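Local coordinates for protein pectate lyase 47 (Bacillus sp. TS-47, PDB 1VBL) that probably cleaves pectate by calcium-dependent elimination, as a thermostable, secreted pectate lyase of polysaccharide lyase family 1, at residues N298-F303 with L405-A410; W315-F320 with N348-Y353; N328-D333 with T355-D360; I342-K347 with N378-K383. All coordinates share one frame; numbering follows the deposited sequence.

Contact 1 of 4, residues N298-F303 with L405-A410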
loop_
_atom_site.group_PDB
_atom_site.type_symbol
_atom_site.label_atom_id
_atom_site.label_comp_id
_atom_site.label_asym_id
_atom_site.label_seq_id
_atom_site.Cartn_x
_atom_site.Cartn_y
_atom_site.Cartn_z
ATOM N N ASN A 298 12.201 -2.253 12.808
ATOM C CA ASN A 298 11.718 -3.563 13.222
ATOM C C ASN A 298 10.833 -4.268 12.199
ATOM O O ASN A 298 9.897 -4.976 12.569
ATOM C CB ASN A 298 10.959 -3.437 14.544
ATOM C CG ASN A 298 11.878 -3.214 15.734
ATOM O OD1 ASN A 298 11.417 -2.882 16.825
ATOM N ND2 ASN A 298 13.181 -3.406 15.533
ATOM N N ASN A 299 11.113 -4.072 10.916
ATOM C CA ASN A 299 10.328 -4.742 9.890
ATOM C C ASN A 299 11.089 -5.989 9.479
ATOM O O ASN A 299 12.317 -6.025 9.560
ATOM C CB ASN A 299 10.125 -3.830 8.683
ATOM C CG ASN A 299 9.260 -2.633 9.006
ATOM O OD1 ASN A 299 8.051 -2.763 9.230
ATOM N ND2 ASN A 299 9.877 -1.457 9.054
ATOM N N TYR A 300 10.354 -7.013 9.061
ATOM C CA TYR A 300 10.954 -8.263 8.625
ATOM C C TYR A 300 10.630 -8.461 7.144
ATOM O O TYR A 300 9.459 -8.467 6.755
ATOM C CB TYR A 300 10.403 -9.425 9.458
ATOM C CG TYR A 300 10.916 -10.786 9.029
ATOM C CD1 TYR A 300 12.281 -11.019 8.864
ATOM C CD2 TYR A 300 10.033 -11.841 8.789
ATOM C CE1 TYR A 300 12.761 -12.271 8.469
ATOM C CE2 TYR A 300 10.499 -13.097 8.391
ATOM C CZ TYR A 300 11.860 -13.304 8.232
ATOM O OH TYR A 300 12.321 -14.532 7.820
ATOM N N TYR A 301 11.673 -8.593 6.327
ATOM C CA TYR A 301 11.526 -8.774 4.882
ATOM C C TYR A 301 12.031 -10.175 4.560
ATOM O O TYR A 301 13.173 -10.515 4.868
ATOM C CB TYR A 301 12.355 -7.734 4.117
ATOM C CG TYR A 301 12.094 -6.299 4.525
ATOM C CD1 TYR A 301 12.630 -5.781 5.703
ATOM C CD2 TYR A 301 11.308 -5.459 3.734
ATOM C CE1 TYR A 301 12.390 -4.463 6.088
ATOM C CE2 TYR A 301 11.061 -4.133 4.111
ATOM C CZ TYR A 301 11.604 -3.648 5.289
ATOM O OH TYR A 301 11.352 -2.355 5.690
ATOM N N GLU A 302 11.183 -10.978 3.927
ATOM C CA GLU A 302 11.527 -12.361 3.626
ATOM C C GLU A 302 11.231 -12.687 2.172
ATOM O O GLU A 302 10.101 -12.526 1.712
ATOM C CB GLU A 302 10.722 -13.261 4.569
ATOM C CG GLU A 302 10.884 -14.749 4.389
ATOM C CD GLU A 302 10.018 -15.509 5.375
ATOM O OE1 GLU A 302 10.452 -15.721 6.528
ATOM O OE2 GLU A 302 8.888 -15.875 5.002
ATOM N N PHE A 303 12.248 -13.153 1.452
ATOM C CA PHE A 303 12.074 -13.457 0.039
ATOM C C PHE A 303 12.628 -14.809 -0.386
ATOM O O PHE A 303 13.692 -15.231 0.064
ATOM C CB PHE A 303 12.729 -12.363 -0.812
ATOM C CG PHE A 303 12.383 -10.964 -0.378
ATOM C CD1 PHE A 303 13.155 -10.308 0.577
ATOM C CD2 PHE A 303 11.275 -10.305 -0.913
ATOM C CE1 PHE A 303 12.837 -9.014 0.994
ATOM C CE2 PHE A 303 10.947 -9.015 -0.504
ATOM C CZ PHE A 303 11.732 -8.366 0.454
ATOM N N LEU A 405 9.202 -12.197 16.402
ATOM C CA LEU A 405 8.142 -11.294 16.825
ATOM C C LEU A 405 7.157 -10.949 15.706
ATOM O O LEU A 405 5.941 -11.076 15.872
ATOM C CB LEU A 405 8.750 -9.999 17.371
ATOM C CG LEU A 405 7.729 -8.956 17.822
ATOM C CD1 LEU A 405 6.906 -9.524 18.974
ATOM C CD2 LEU A 405 8.440 -7.683 18.248
ATOM N N VAL A 406 7.687 -10.509 14.571
ATOM C CA VAL A 406 6.852 -10.128 13.438
ATOM C C VAL A 406 6.082 -11.316 12.873
ATOM O O VAL A 406 4.895 -11.204 12.573
ATOM C CB VAL A 406 7.704 -9.471 12.324
ATOM C CG1 VAL A 406 6.847 -9.193 11.091
ATOM C CG2 VAL A 406 8.305 -8.166 12.840
ATOM N N LYS A 407 6.741 -12.462 12.734
ATOM C CA LYS A 407 6.052 -13.633 12.205
ATOM C C LYS A 407 4.895 -14.045 13.111
ATOM O O LYS A 407 3.851 -14.503 12.640
ATOM C CB LYS A 407 7.035 -14.797 12.028
ATOM C CG LYS A 407 7.994 -14.589 10.862
ATOM C CD LYS A 407 8.802 -15.835 10.531
ATOM C CE LYS A 407 9.892 -16.091 11.550
ATOM N NZ LYS A 407 10.832 -17.144 11.076
ATOM N N ALA A 408 5.068 -13.849 14.411
ATOM C CA ALA A 408 4.042 -14.226 15.376
ATOM C C ALA A 408 2.898 -13.234 15.559
ATOM O O ALA A 408 1.755 -13.647 15.761
ATOM C CB ALA A 408 4.693 -14.506 16.731
ATOM N N LYS A 409 3.188 -11.939 15.476
ATOM C CA LYS A 409 2.161 -10.926 15.715
ATOM C C LYS A 409 1.648 -10.082 14.552
ATOM O O LYS A 409 0.596 -9.453 14.668
ATOM C CB LYS A 409 2.630 -9.980 16.822
ATOM C CG LYS A 409 3.142 -10.688 18.070
ATOM C CD LYS A 409 3.058 -9.787 19.296
ATOM C CE LYS A 409 3.770 -8.456 19.086
ATOM N NZ LYS A 409 3.648 -7.568 20.281
ATOM N N ALA A 410 2.368 -10.047 13.439
ATOM C CA ALA A 410 1.920 -9.238 12.312
ATOM C C ALA A 410 0.763 -9.873 11.549
ATOM O O ALA A 410 0.636 -11.098 11.489
ATOM C CB ALA A 410 3.086 -8.979 11.357
#
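Tyr-300 meets the C-terminal helix 402-409 with both the root and the ring of its side chain. At the root, its CB lies 3.9 Å from Val-406 CG1, an apolar touch. Farther out, ring atom CE2 comes within 3.8 Å of Lys-407 CG; the two side chains run slantwise to each other, and it is the lysine's methylenes that do the touching. The second methyl of Val-406, CG2, rests 3.6 Å from Asn-298 O. The backbones stay well apart, with the axes of strand 300-303 and helix 405-409 9.7 Å from each other and nearly perpendicular (86°). No hydrogen bond joins the two segments, so the helix is laid across the outside of the parallel beta-helix by side chains. Because Tyr-300 CG lies opposite the backbone N (chi1 177°), the ring follows the strand toward Glu-302, and its OH donates to Glu-302 OE1 at 2.6 Å, on the anti side of the carboxylate and 16° out of its plane. In the next shell, Glu-302 OE2 is held by a salt bridge to Lys-280 and a hydrogen bond from Tyr-278 OH, while Val-402 and Pro-403 of the helix also touch Tyr-300. A leucine in place of the tyrosine would probably leave Glu-302 OE1 without its hydroxyl mate and Lys-407 CG without the ring beside it. Lys-407 NZ stands 4.8 Å from Glu-302 OE1, not in contact, so any attraction there is likely to be a modest addition to an essentially apolar seam.

Contact 2 of 4, residues W315-F320 with N348-Y353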
loop_
_atom_site.group_PDB
_atom_site.type_symbol
_atom_site.label_atom_id
_atom_site.label_comp_id
_atom_site.label_asym_id
_atom_site.label_seq_id
_atom_site.Cartn_x
_atom_site.Cartn_y
_atom_site.Cartn_z
ATOM N N TRP A 315 13.906 -0.710 -0.196
ATOM C CA TRP A 315 13.839 0.710 0.128
ATOM C C TRP A 315 14.142 1.631 -1.050
ATOM O O TRP A 315 15.267 1.668 -1.558
ATOM C CB TRP A 315 14.786 1.023 1.285
ATOM C CG TRP A 315 14.462 0.265 2.541
ATOM C CD1 TRP A 315 13.245 -0.243 2.905
ATOM C CD2 TRP A 315 15.358 -0.027 3.619
ATOM N NE1 TRP A 315 13.331 -0.835 4.146
ATOM C CE2 TRP A 315 14.617 -0.716 4.606
ATOM C CE3 TRP A 315 16.717 0.228 3.847
ATOM C CZ2 TRP A 315 15.189 -1.153 5.807
ATOM C CZ3 TRP A 315 17.287 -0.208 5.041
ATOM C CH2 TRP A 315 16.520 -0.891 6.006
ATOM N N GLY A 316 13.124 2.373 -1.474
ATOM C CA GLY A 316 13.286 3.296 -2.580
ATOM C C GLY A 316 13.578 4.688 -2.059
ATOM O O GLY A 316 12.721 5.325 -1.441
ATOM N N VAL A 317 14.798 5.158 -2.298
ATOM C CA VAL A 317 15.209 6.483 -1.858
ATOM C C VAL A 317 14.892 7.470 -2.979
ATOM O O VAL A 317 15.622 7.560 -3.969
ATOM C CB VAL A 317 16.720 6.515 -1.541
ATOM C CG1 VAL A 317 17.146 7.922 -1.145
ATOM C CG2 VAL A 317 17.034 5.536 -0.418
ATOM N N GLY A 318 13.789 8.194 -2.818
ATOM C CA GLY A 318 13.374 9.156 -3.820
ATOM C C GLY A 318 13.796 10.571 -3.489
ATOM O O GLY A 318 14.439 10.820 -2.466
ATOM N N VAL A 319 13.415 11.507 -4.351
ATOM C CA VAL A 319 13.778 12.902 -4.169
ATOM C C VAL A 319 13.399 13.484 -2.817
ATOM O O VAL A 319 12.268 13.339 -2.350
ATOM C CB VAL A 319 13.170 13.788 -5.280
ATOM C CG1 VAL A 319 13.756 13.392 -6.632
ATOM C CG2 VAL A 319 11.650 13.654 -5.287
ATOM N N PHE A 320 14.378 14.135 -2.198
ATOM C CA PHE A 320 14.227 14.789 -0.908
ATOM C C PHE A 320 13.723 13.901 0.219
ATOM O O PHE A 320 13.206 14.402 1.214
ATOM C CB PHE A 320 13.305 16.004 -1.043
ATOM C CG PHE A 320 13.704 16.945 -2.142
ATOM C CD1 PHE A 320 13.051 16.916 -3.369
ATOM C CD2 PHE A 320 14.758 17.835 -1.963
ATOM C CE1 PHE A 320 13.440 17.760 -4.406
ATOM C CE2 PHE A 320 15.157 18.687 -2.995
ATOM C CZ PHE A 320 14.497 18.648 -4.219
ATOM N N ASN A 348 20.227 14.145 -6.989
ATOM C CA ASN A 348 21.100 14.690 -5.957
ATOM C C ASN A 348 21.532 13.635 -4.959
ATOM O O ASN A 348 20.959 12.545 -4.901
ATOM C CB ASN A 348 20.391 15.809 -5.194
ATOM C CG ASN A 348 20.020 16.973 -6.079
ATOM O OD1 ASN A 348 20.879 17.591 -6.704
ATOM N ND2 ASN A 348 18.731 17.282 -6.137
ATOM N N GLU A 349 22.559 13.963 -4.184
ATOM C CA GLU A 349 23.036 13.069 -3.144
ATOM C C GLU A 349 21.989 13.155 -2.050
ATOM O O GLU A 349 21.961 14.129 -1.302
ATOM C CB GLU A 349 24.361 13.552 -2.560
ATOM C CG GLU A 349 25.599 12.968 -3.185
ATOM C CD GLU A 349 26.797 13.090 -2.259
ATOM O OE1 GLU A 349 27.126 14.226 -1.854
ATOM O OE2 GLU A 349 27.405 12.050 -1.931
ATOM N N GLU A 350 21.120 12.157 -1.964
ATOM C CA GLU A 350 20.097 12.170 -0.931
ATOM C C GLU A 350 20.716 11.702 0.376
ATOM O O GLU A 350 21.794 11.102 0.386
ATOM C CB GLU A 350 18.935 11.252 -1.310
ATOM C CG GLU A 350 18.170 11.661 -2.567
ATOM C CD GLU A 350 17.548 13.048 -2.470
ATOM O OE1 GLU A 350 17.433 13.583 -1.344
ATOM O OE2 GLU A 350 17.163 13.597 -3.525
ATOM N N SER A 351 20.042 11.985 1.481
ATOM C CA SER A 351 20.535 11.574 2.784
ATOM C C SER A 351 19.541 10.620 3.425
ATOM O O SER A 351 18.332 10.750 3.248
ATOM C CB SER A 351 20.714 12.787 3.702
ATOM O OG SER A 351 21.704 13.674 3.212
ATOM N N MET A 352 20.060 9.644 4.153
ATOM C CA MET A 352 19.209 8.707 4.865
ATOM C C MET A 352 20.049 8.151 5.991
ATOM O O MET A 352 21.278 8.210 5.950
ATOM C CB MET A 352 18.716 7.572 3.950
ATOM C CG MET A 352 19.625 6.354 3.829
ATOM S SD MET A 352 18.849 4.979 2.896
ATOM C CE MET A 352 18.020 4.081 4.197
ATOM N N TYR A 353 19.392 7.655 7.025
ATOM C CA TYR A 353 20.134 7.062 8.112
ATOM C C TYR A 353 19.676 5.625 8.196
ATOM O O TYR A 353 18.501 5.320 7.986
ATOM C CB TYR A 353 19.878 7.772 9.439
ATOM C CG TYR A 353 20.821 7.278 10.506
ATOM C CD1 TYR A 353 22.195 7.502 10.400
ATOM C CD2 TYR A 353 20.357 6.533 11.583
ATOM C CE1 TYR A 353 23.082 6.990 11.340
ATOM C CE2 TYR A 353 21.237 6.013 12.531
ATOM C CZ TYR A 353 22.596 6.245 12.403
ATOM O OH TYR A 353 23.473 5.722 13.330
#
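Val-317 spreads its two methyls over two residues of the facing segment: CG1 sits 3.8 Å from Glu-350 CB, and CG2 sits 3.8 Å from Met-352 SD. The contact spans the interior of the parallel beta-helix, the fold of this lyase family, because strand 315-318 and strand 351-361 belong to different sheets of the solenoid; Val-317 and Met-352 also both touch Ile-323 of strand 322-332. Met-352 reaches across with CG lodged between the backbone N and the carbonyl carbon (chi1 87°), and a bend at chi3 brings CE to 4.1 Å from Trp-315 CE3. The methionine chain and the indole cross at about a right angle there. Ile-342, on the strand beside 315-318, touches Trp-315, Val-317 and Met-352 alike, and so joins the apolar contacts of all three. At the other end the chemistry changes. Glu-350 and Val-317 slide past each other in opposite directions, and the glutamate, bent at chi2, carries its buried carboxylate beyond the valine to the backbone of Val-319 and Phe-320. Phe-320 donates its N-H to Glu-350 OE2 at 3.1 Å along a fairly straight path (162° at the hydrogen). That oxygen has a second hydrogen-bonding partner in Ser-346 OG, so two bonds grip it and are likely to restrain rotation of the group. The amide comes to OE2 from above the carboxylate plane, 51° out of it, and Val-319 CA lies 3.5 Å from the same oxygen.

Contact 3 of 4, residues N328-D333 with T355-D360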
loop_
_atom_site.group_PDB
_atom_site.type_symbol
_atom_site.label_atom_id
_atom_site.label_comp_id
_atom_site.label_asym_id
_atom_site.label_seq_id
_atom_site.Cartn_x
_atom_site.Cartn_y
_atom_site.Cartn_z
ATOM N N ASN A 328 16.041 -3.455 11.047
ATOM C CA ASN A 328 15.178 -4.203 10.149
ATOM C C ASN A 328 15.943 -5.471 9.809
ATOM O O ASN A 328 17.172 -5.462 9.739
ATOM C CB ASN A 328 14.874 -3.397 8.886
ATOM C CG ASN A 328 14.142 -2.113 9.191
ATOM O OD1 ASN A 328 14.749 -1.041 9.272
ATOM N ND2 ASN A 328 12.836 -2.212 9.387
ATOM N N TYR A 329 15.210 -6.557 9.601
ATOM C CA TYR A 329 15.810 -7.856 9.316
ATOM C C TYR A 329 15.414 -8.373 7.937
ATOM O O TYR A 329 14.226 -8.487 7.632
ATOM C CB TYR A 329 15.348 -8.843 10.390
ATOM C CG TYR A 329 16.140 -10.127 10.489
ATOM C CD1 TYR A 329 16.840 -10.436 11.651
ATOM C CD2 TYR A 329 16.155 -11.052 9.443
ATOM C CE1 TYR A 329 17.535 -11.635 11.779
ATOM C CE2 TYR A 329 16.851 -12.263 9.559
ATOM C CZ TYR A 329 17.537 -12.543 10.736
ATOM O OH TYR A 329 18.224 -13.727 10.875
ATOM N N PHE A 330 16.410 -8.698 7.113
ATOM C CA PHE A 330 16.158 -9.217 5.768
ATOM C C PHE A 330 16.600 -10.671 5.644
ATOM O O PHE A 330 17.689 -11.036 6.086
ATOM C CB PHE A 330 16.919 -8.417 4.700
ATOM C CG PHE A 330 16.436 -7.007 4.524
ATOM C CD1 PHE A 330 16.828 -6.008 5.409
ATOM C CD2 PHE A 330 15.612 -6.676 3.451
ATOM C CE1 PHE A 330 16.410 -4.696 5.225
ATOM C CE2 PHE A 330 15.183 -5.368 3.255
ATOM C CZ PHE A 330 15.584 -4.373 4.145
ATOM N N SER A 331 15.757 -11.485 5.021
ATOM C CA SER A 331 16.061 -12.894 4.809
ATOM C C SER A 331 15.828 -13.238 3.341
ATOM O O SER A 331 14.764 -12.953 2.798
ATOM C CB SER A 331 15.164 -13.767 5.688
ATOM O OG SER A 331 15.444 -15.141 5.493
ATOM N N PHE A 332 16.830 -13.837 2.706
ATOM C CA PHE A 332 16.746 -14.242 1.302
ATOM C C PHE A 332 17.201 -15.700 1.233
ATOM O O PHE A 332 18.103 -16.093 1.968
ATOM C CB PHE A 332 17.688 -13.393 0.440
ATOM C CG PHE A 332 17.278 -11.948 0.316
ATOM C CD1 PHE A 332 16.471 -11.528 -0.738
ATOM C CD2 PHE A 332 17.724 -11.003 1.237
ATOM C CE1 PHE A 332 16.116 -10.183 -0.876
ATOM C CE2 PHE A 332 17.376 -9.657 1.110
ATOM C CZ PHE A 332 16.571 -9.246 0.050
ATOM N N ASP A 333 16.593 -16.504 0.365
ATOM C CA ASP A 333 17.019 -17.894 0.276
ATOM C C ASP A 333 17.993 -18.127 -0.873
ATOM O O ASP A 333 18.215 -19.263 -1.303
ATOM C CB ASP A 333 15.817 -18.848 0.194
ATOM C CG ASP A 333 15.001 -18.678 -1.069
ATOM O OD1 ASP A 333 13.972 -19.377 -1.176
ATOM O OD2 ASP A 333 15.369 -17.868 -1.945
ATOM N N THR A 355 20.700 1.834 10.440
ATOM C CA THR A 355 21.507 1.168 11.447
ATOM C C THR A 355 20.832 -0.114 11.918
ATOM O O THR A 355 19.614 -0.259 11.817
ATOM C CB THR A 355 21.743 2.085 12.665
ATOM O OG1 THR A 355 22.744 1.506 13.509
ATOM C CG2 THR A 355 20.457 2.260 13.466
ATOM N N GLY A 356 21.642 -1.043 12.417
ATOM C CA GLY A 356 21.131 -2.300 12.933
ATOM C C GLY A 356 20.524 -3.264 11.933
ATOM O O GLY A 356 19.797 -4.176 12.324
ATOM N N THR A 357 20.820 -3.083 10.649
ATOM C CA THR A 357 20.275 -3.969 9.627
ATOM C C THR A 357 20.965 -5.328 9.626
ATOM O O THR A 357 22.194 -5.418 9.696
ATOM C CB THR A 357 20.434 -3.383 8.197
ATOM O OG1 THR A 357 19.767 -2.118 8.106
ATOM C CG2 THR A 357 19.833 -4.332 7.169
ATOM N N ILE A 358 20.168 -6.387 9.556
ATOM C CA ILE A 358 20.719 -7.726 9.481
ATOM C C ILE A 358 20.272 -8.339 8.166
ATOM O O ILE A 358 19.131 -8.157 7.746
ATOM C CB ILE A 358 20.213 -8.650 10.610
ATOM C CG1 ILE A 358 20.803 -8.221 11.953
ATOM C CG2 ILE A 358 20.596 -10.107 10.299
ATOM C CD1 ILE A 358 20.359 -9.111 13.119
ATOM N N VAL A 359 21.182 -9.042 7.505
ATOM C CA VAL A 359 20.840 -9.727 6.270
ATOM C C VAL A 359 21.137 -11.194 6.551
ATOM O O VAL A 359 22.199 -11.536 7.078
ATOM C CB VAL A 359 21.667 -9.225 5.056
ATOM C CG1 VAL A 359 23.147 -9.539 5.239
ATOM C CG2 VAL A 359 21.137 -9.866 3.785
ATOM N N ASP A 360 20.172 -12.050 6.235
ATOM C CA ASP A 360 20.295 -13.484 6.463
ATOM C C ASP A 360 20.292 -14.166 5.102
ATOM O O ASP A 360 19.236 -14.329 4.488
ATOM C CB ASP A 360 19.102 -13.967 7.294
ATOM C CG ASP A 360 19.282 -15.373 7.827
ATOM O OD1 ASP A 360 19.876 -16.220 7.128
ATOM O OD2 ASP A 360 18.804 -15.635 8.952
HETATM O O HOH W 1 17.753 -1.361 9.667
#
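Tyr-329, Phe-330 and Ser-331 pair with Ile-358, Val-359 and Asp-360 as parallel strands, one above the other in successive coils of the parallel beta-helix. The evidence is an unbroken ladder: Ile-358 N donates to Asn-328 O at 3.1 Å, Phe-330 N to Ile-358 O at 2.8 Å, Asp-360 N to Phe-330 O at 2.7 Å, and Phe-332 N to Asp-360 O at 3.0 Å. Just before the ladder a water takes over, accepting from Asn-328 N and donating to Thr-355 O and Thr-357 OG1; the threonine hydroxyl is also hydrogen-bonded to Glu-354 OE2. On the face bearing Phe-330 and Val-359, the Phe-330 ring meets Thr-357 CG2 obliquely, its CD1 3.9 Å away, and stacks on Tyr-301 of the preceding coil; Phe-332 likewise stacks on Phe-303, an aromatic ladder inside the solenoid. The opposite face carries Tyr-329, Ile-358 and Asp-360. Ile-358 CG2 lies over the tyrosine ring, 4.0 Å from its centroid and 20° off the normal, in a CH-pi contact. Asp-360 projects its carboxylate opposite its backbone N (chi1 -168°), where OD2 accepts from Tyr-329 OH at 2.8 Å, on the anti side and 17° out of the carboxylate plane. Replacing the tyrosine by a serine would probably strip Ile-358 of the ring beneath its methyl and leave Asp-360 OD2 without this donor. Arg-365 touches both Tyr-329 and Asp-360. Thus backbone bonds plus one side-chain hydrogen bond to a carboxylate, whose negative charge is likely to strengthen it, join the coils, while the inward face relies on apolar and aromatic packing.

Contact 4 of 4, residues I342-K347 with N378-K383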
loop_
_atom_site.group_PDB
_atom_site.type_symbol
_atom_site.label_atom_id
_atom_site.label_comp_id
_atom_site.label_asym_id
_atom_site.label_seq_id
_atom_site.Cartn_x
_atom_site.Cartn_y
_atom_site.Cartn_z
ATOM N N ILE A 342 18.579 -1.464 -1.659
ATOM C CA ILE A 342 18.236 -0.048 -1.709
ATOM C C ILE A 342 18.350 0.402 -3.158
ATOM O O ILE A 342 19.254 -0.015 -3.873
ATOM C CB ILE A 342 19.195 0.817 -0.859
ATOM C CG1 ILE A 342 19.029 0.487 0.626
ATOM C CG2 ILE A 342 18.911 2.304 -1.106
ATOM C CD1 ILE A 342 19.944 1.281 1.531
ATOM N N LYS A 343 17.416 1.233 -3.594
ATOM C CA LYS A 343 17.441 1.743 -4.957
ATOM C C LYS A 343 17.199 3.238 -4.835
ATOM O O LYS A 343 16.348 3.668 -4.059
ATOM C CB LYS A 343 16.350 1.071 -5.794
ATOM C CG LYS A 343 16.551 1.191 -7.295
ATOM C CD LYS A 343 15.721 0.151 -8.037
ATOM C CE LYS A 343 15.988 0.179 -9.536
ATOM N NZ LYS A 343 15.214 -0.873 -10.252
ATOM N N VAL A 344 17.956 4.034 -5.579
ATOM C CA VAL A 344 17.808 5.481 -5.500
ATOM C C VAL A 344 17.252 6.100 -6.777
ATOM O O VAL A 344 17.698 5.782 -7.879
ATOM C CB VAL A 344 19.160 6.156 -5.170
ATOM C CG1 VAL A 344 18.975 7.664 -5.033
ATOM C CG2 VAL A 344 19.732 5.570 -3.884
ATOM N N TRP A 345 16.270 6.981 -6.614
ATOM C CA TRP A 345 15.652 7.669 -7.741
ATOM C C TRP A 345 15.742 9.176 -7.499
ATOM O O TRP A 345 14.799 9.792 -7.002
ATOM C CB TRP A 345 14.179 7.269 -7.884
ATOM C CG TRP A 345 13.904 5.793 -7.784
ATOM C CD1 TRP A 345 13.613 5.085 -6.650
ATOM C CD2 TRP A 345 13.877 4.851 -8.862
ATOM N NE1 TRP A 345 13.403 3.761 -6.957
ATOM C CE2 TRP A 345 13.560 3.590 -8.307
ATOM C CE3 TRP A 345 14.091 4.949 -10.243
ATOM C CZ2 TRP A 345 13.450 2.435 -9.087
ATOM C CZ3 TRP A 345 13.982 3.800 -11.019
ATOM C CH2 TRP A 345 13.665 2.558 -10.436
ATOM N N SER A 346 16.882 9.764 -7.843
ATOM C CA SER A 346 17.088 11.196 -7.658
ATOM C C SER A 346 18.285 11.671 -8.471
ATOM O O SER A 346 19.016 10.863 -9.034
ATOM C CB SER A 346 17.333 11.506 -6.179
ATOM O OG SER A 346 17.569 12.890 -5.977
ATOM N N LYS A 347 18.474 12.985 -8.531
ATOM C CA LYS A 347 19.599 13.563 -9.255
ATOM C C LYS A 347 20.592 14.153 -8.266
ATOM O O LYS A 347 21.672 14.601 -8.646
ATOM C CB LYS A 347 19.116 14.651 -10.215
ATOM C CG LYS A 347 18.223 14.126 -11.324
ATOM C CD LYS A 347 17.769 15.239 -12.249
ATOM C CE LYS A 347 16.922 14.682 -13.385
ATOM N NZ LYS A 347 16.490 15.750 -14.327
ATOM N N ASN A 378 27.145 1.144 -6.875
ATOM C CA ASN A 378 26.352 2.058 -7.685
ATOM C C ASN A 378 27.039 3.383 -7.992
ATOM O O ASN A 378 28.076 3.708 -7.417
ATOM C CB ASN A 378 25.004 2.299 -7.003
ATOM C CG ASN A 378 24.071 1.111 -7.136
ATOM O OD1 ASN A 378 23.392 0.952 -8.151
ATOM N ND2 ASN A 378 24.057 0.250 -6.121
ATOM N N THR A 379 26.448 4.140 -8.912
ATOM C CA THR A 379 26.998 5.427 -9.315
ATOM C C THR A 379 26.608 6.541 -8.351
ATOM O O THR A 379 27.405 6.927 -7.501
ATOM C CB THR A 379 26.536 5.802 -10.736
ATOM O OG1 THR A 379 25.105 5.746 -10.803
ATOM C CG2 THR A 379 27.130 4.837 -11.759
ATOM N N LEU A 380 25.389 7.058 -8.489
ATOM C CA LEU A 380 24.918 8.125 -7.611
ATOM C C LEU A 380 25.017 7.643 -6.172
ATOM O O LEU A 380 24.397 6.648 -5.800
ATOM C CB LEU A 380 23.467 8.497 -7.935
ATOM C CG LEU A 380 22.869 9.576 -7.023
ATOM C CD1 LEU A 380 23.732 10.832 -7.079
ATOM C CD2 LEU A 380 21.447 9.886 -7.449
ATOM N N GLN A 381 25.797 8.358 -5.367
ATOM C CA GLN A 381 26.009 7.993 -3.972
ATOM C C GLN A 381 24.925 8.454 -3.009
ATOM O O GLN A 381 24.224 9.439 -3.244
ATOM C CB GLN A 381 27.362 8.526 -3.502
ATOM C CG GLN A 381 28.531 7.967 -4.290
ATOM C CD GLN A 381 28.715 6.483 -4.068
ATOM O OE1 GLN A 381 29.222 6.056 -3.027
ATOM N NE2 GLN A 381 28.293 5.683 -5.043
ATOM N N LEU A 382 24.807 7.718 -1.913
ATOM C CA LEU A 382 23.833 8.006 -0.880
ATOM C C LEU A 382 24.625 8.385 0.365
ATOM O O LEU A 382 25.558 7.682 0.750
ATOM C CB LEU A 382 22.987 6.758 -0.619
ATOM C CG LEU A 382 21.788 6.848 0.321
ATOM C CD1 LEU A 382 20.819 7.913 -0.172
ATOM C CD2 LEU A 382 21.102 5.483 0.381
ATOM N N LYS A 383 24.265 9.498 0.989
ATOM C CA LYS A 383 24.968 9.938 2.184
ATOM C C LYS A 383 24.281 9.437 3.447
ATOM O O LYS A 383 23.096 9.690 3.656
ATOM C CB LYS A 383 25.041 11.465 2.223
ATOM C CG LYS A 383 25.797 12.077 1.055
ATOM C CD LYS A 383 25.929 13.587 1.199
ATOM C CE LYS A 383 24.573 14.275 1.195
ATOM N NZ LYS A 383 24.707 15.759 1.248
#
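Strand 342-345 of the parallel beta-helix runs extended past the irregular segment 378-383, part of the loop after helix 370-377, without pairing with it: the nearest CA atoms, those of Lys-347 and Leu-380, are 7.8 Å apart, and no hydrogen bond crosses. The junction is therefore made by aliphatic side chains. Leu-380 brings its CD2 to 4.1 Å from Val-344 CG1, the two side chains meeting at about a right angle. The same methyl lies only 3.1 Å from Ser-346 O, tight for a carbon against a carbonyl oxygen. Leu-382 repeats the approach two residues on. With its CG opposite the backbone N (chi1 -173°), it brings CD2 to 4.1 Å from Ile-342 CG2, again crossing at roughly a right angle, and to 4.5 Å from Val-344 CG2. Between the two leucines the loop braces itself, Gln-381 NE2 donating to Thr-379 O at 2.9 Å and also to Asn-375 O. Helix 370-377 closes the group, since its Tyr-374 touches both Val-344 and Leu-382 and its Leu-370 touches Ile-342. Strand 342-345 is one of the two outermost strands of its four-strand parallel sheet, with Val-317 of strand 315-318 and Met-352 of strand 351-361 lying against the same aliphatic cluster.

Contacts 2 and 4 are the most intimate pair, their centres about 7 Å apart, joined by backbone bonds from Val-317 N to Lys-343 O (2.8 Å) and from Trp-345 N to Val-317 O (2.8 Å). Contact 1 adjoins contact 3, centres about 11 Å apart, because strands 293-303 and 322-332 are neighbours. Strand 351-361 serves contacts 2 and 3, whose centres are about 20 Å apart, and Tyr-301 OH probably bonds Trp-315 NE1 (2.9 Å), linking contacts 1 and 2. Contacts 1 and 4 do not touch, with nearest atoms about 10 Å apart. All four lie away from the calcium site of Asp-190, Asp-229 and Asp-233.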